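PDB 1UP3: putative cellulase CEL6 from Mycobacterium tuberculosis, which probably hydrolyses internal beta-1,4-glucosidic bonds of cellulose, as a family 6 endoglucanase, and is captured here with a thio-linked cellooligosaccharide analogue bound. Local coordinates for residues A159-W164 and N191-D196. Numbering follows the deposited sequence.
With BGC (beta-D-glucopyranose), chain B; BGC (beta-D-glucopyranose), chain C.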
# COMPACT_ATOMS: atom_id res chain seq x y z
N ALA A 159 7.33 -4.81 1.92
CA ALA A 159 8.12 -5.89 2.50
C ALA A 159 7.24 -7.03 3.08
O ALA A 159 7.71 -7.79 3.95
CB ALA A 159 9.02 -5.32 3.58
N GLY A 160 6.01 -7.17 2.62
CA GLY A 160 5.18 -8.29 3.06
C GLY A 160 4.67 -8.10 4.45
O GLY A 160 4.16 -7.03 4.78
N HIS A 161 4.77 -9.14 5.28
CA HIS A 161 4.24 -9.11 6.65
C HIS A 161 4.90 -10.17 7.49
O HIS A 161 5.64 -11.00 6.98
CB HIS A 161 2.71 -9.21 6.66
CG HIS A 161 2.17 -10.47 6.09
ND1 HIS A 161 2.40 -11.71 6.66
CD2 HIS A 161 1.39 -10.68 4.99
CE1 HIS A 161 1.80 -12.63 5.92
NE2 HIS A 161 1.20 -12.03 4.89
N SER A 162 4.61 -10.14 8.78
CA SER A 162 5.30 -10.95 9.78
C SER A 162 5.07 -12.45 9.65
O SER A 162 5.73 -13.20 10.37
CB SER A 162 4.89 -10.47 11.17
OG SER A 162 3.49 -10.68 11.32
N ARG A 163 4.14 -12.91 8.80
CA ARG A 163 3.88 -14.34 8.60
C ARG A 163 4.17 -14.79 7.16
O ARG A 163 3.69 -15.82 6.70
CB ARG A 163 2.46 -14.72 8.99
CG ARG A 163 2.12 -14.31 10.38
CD ARG A 163 2.08 -15.37 11.43
NE ARG A 163 1.55 -14.75 12.66
CZ ARG A 163 0.32 -14.94 13.17
NH1 ARG A 163 -0.57 -15.78 12.62
NH2 ARG A 163 -0.02 -14.31 14.27
N TRP A 164 4.95 -13.98 6.45
CA TRP A 164 5.27 -14.26 5.05
C TRP A 164 6.73 -14.67 5.00
O TRP A 164 7.03 -15.82 5.35
CB TRP A 164 4.89 -13.07 4.16
CG TRP A 164 4.71 -13.44 2.74
CD1 TRP A 164 5.22 -14.54 2.08
CD2 TRP A 164 3.95 -12.73 1.77
NE1 TRP A 164 4.81 -14.54 0.77
CE2 TRP A 164 4.04 -13.44 0.55
CE3 TRP A 164 3.19 -11.55 1.81
CZ2 TRP A 164 3.40 -12.99 -0.62
CZ3 TRP A 164 2.58 -11.11 0.65
CH2 TRP A 164 2.69 -11.83 -0.54
N ASN A 191 -3.41 -6.76 4.50
CA ASN A 191 -3.57 -7.89 5.43
C ASN A 191 -4.11 -7.41 6.77
O ASN A 191 -4.64 -6.32 6.87
CB ASN A 191 -2.27 -8.69 5.50
CG ASN A 191 -2.52 -10.16 5.66
OD1 ASN A 191 -3.12 -10.58 6.65
ND2 ASN A 191 -2.06 -10.97 4.68
N PHE A 192 -4.02 -8.27 7.77
CA PHE A 192 -4.86 -8.18 8.95
C PHE A 192 -4.10 -8.40 10.25
O PHE A 192 -4.76 -8.45 11.29
CB PHE A 192 -6.01 -9.23 8.83
CG PHE A 192 -6.83 -9.10 7.57
CD1 PHE A 192 -7.91 -8.26 7.51
CD2 PHE A 192 -6.45 -9.80 6.42
CE1 PHE A 192 -8.62 -8.12 6.32
CE2 PHE A 192 -7.15 -9.64 5.24
CZ PHE A 192 -8.21 -8.82 5.18
N TYR A 193 -2.77 -8.53 10.20
CA TYR A 193 -2.02 -8.85 11.41
C TYR A 193 -1.99 -7.65 12.36
O TYR A 193 -2.03 -6.52 11.93
CB TYR A 193 -0.62 -9.37 11.07
CG TYR A 193 -0.67 -10.65 10.29
CD1 TYR A 193 -1.03 -11.82 10.93
CD2 TYR A 193 -0.48 -10.67 8.90
CE1 TYR A 193 -1.16 -13.00 10.23
CE2 TYR A 193 -0.63 -11.86 8.19
CZ TYR A 193 -0.97 -13.00 8.84
OH TYR A 193 -1.13 -14.17 8.13
N THR A 194 -1.92 -7.92 13.67
CA THR A 194 -1.96 -6.87 14.65
C THR A 194 -0.79 -5.91 14.51
O THR A 194 0.33 -6.29 14.10
CB THR A 194 -2.00 -7.40 16.11
OG1 THR A 194 -0.75 -8.10 16.42
CG2 THR A 194 -3.15 -8.34 16.31
N THR A 195 -1.04 -4.67 14.88
CA THR A 195 -0.00 -3.66 14.87
C THR A 195 1.20 -4.05 15.71
O THR A 195 2.34 -3.90 15.28
CB THR A 195 -0.56 -2.38 15.36
OG1 THR A 195 -1.61 -1.95 14.45
CG2 THR A 195 0.47 -1.29 15.43
N ASP A 196 0.94 -4.61 16.90
CA ASP A 196 2.04 -5.03 17.75
C ASP A 196 2.93 -6.08 17.09
O ASP A 196 4.17 -5.99 17.19
CB ASP A 196 1.51 -5.60 19.02
CG ASP A 196 1.04 -4.55 19.98
OD1 ASP A 196 1.38 -3.34 19.81
OD2 ASP A 196 0.35 -4.88 20.96
C2 BGC B . 0.85 -15.09 2.98
C3 BGC B . -0.21 -14.39 2.16
C4 BGC B . 0.08 -14.44 0.66
C5 BGC B . 0.46 -15.87 0.20
C6 BGC B . 0.96 -15.86 -1.25
C1 BGC B . 1.09 -16.46 2.39
O2 BGC B . 0.41 -15.16 4.33
O3 BGC B . -0.37 -13.05 2.64
O4 BGC B . -1.05 -14.08 -0.05
O5 BGC B . 1.48 -16.30 1.03
O6 BGC B . 1.17 -17.22 -1.63
C2 BGC C . -2.01 -12.63 -1.73
C3 BGC C . -2.05 -11.19 -2.23
C4 BGC C . -2.37 -10.24 -1.08
C5 BGC C . -1.41 -10.53 0.09
C6 BGC C . -1.78 -9.72 1.34
C1 BGC C . -1.04 -12.75 -0.55
O2 BGC C . -1.68 -13.55 -2.80
O3 BGC C . -2.97 -11.03 -3.30
O4 BGC C . -2.26 -8.86 -1.47
O5 BGC C . -1.45 -11.89 0.48
O6 BGC C . -0.84 -9.94 2.37
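Ser-162 and Tyr-193 mark the nearest approach of the two backbones, their CA atoms 7.8 Å apart, and no hydrogen bond crosses the junction. A type I turn from His-161 to Trp-164 bends the first loop, while the second is an irregular loop leading into helix 195-208, with Thr-194 as N-cap. The Tyr-193 ring meets both His-161 and Arg-163 with the same side. Its CE2 lies over one face of the His-161 imidazole, 3.4 Å from ND1, the ring planes inclined at 42°. Arg-163 CG sits over the phenol face, a CH-pi contact 3.9 Å from the centroid; a bend at chi2 (-104°) brings one guanidinium face over CE1, while NH2 forms a salt bridge with Glu-197. Both loops follow successive parallel strands, 153-158 and 184-187, and line the glycan site at their C-terminal ends, as in the distorted barrel of family 6 glycoside hydrolases. The Arg-163 backbone N donates to His-161 ND1 almost in the ring plane and NE2 donates to O3 of the chain B glucose (2.9 Å), two bonds that together hold the ring's rotation. Asn-191 ND2 grips O6 of the chain C glucose, at 2.8 Å, while OD1 accepts from Phe-192 N. ND2 lies 3.4 Å from His-161 NE2 without a hydrogen bond, amide and ring planes 63° apart, each nitrogen serving a different sugar. The Trp-164 indole lays one face against the chain B sugar.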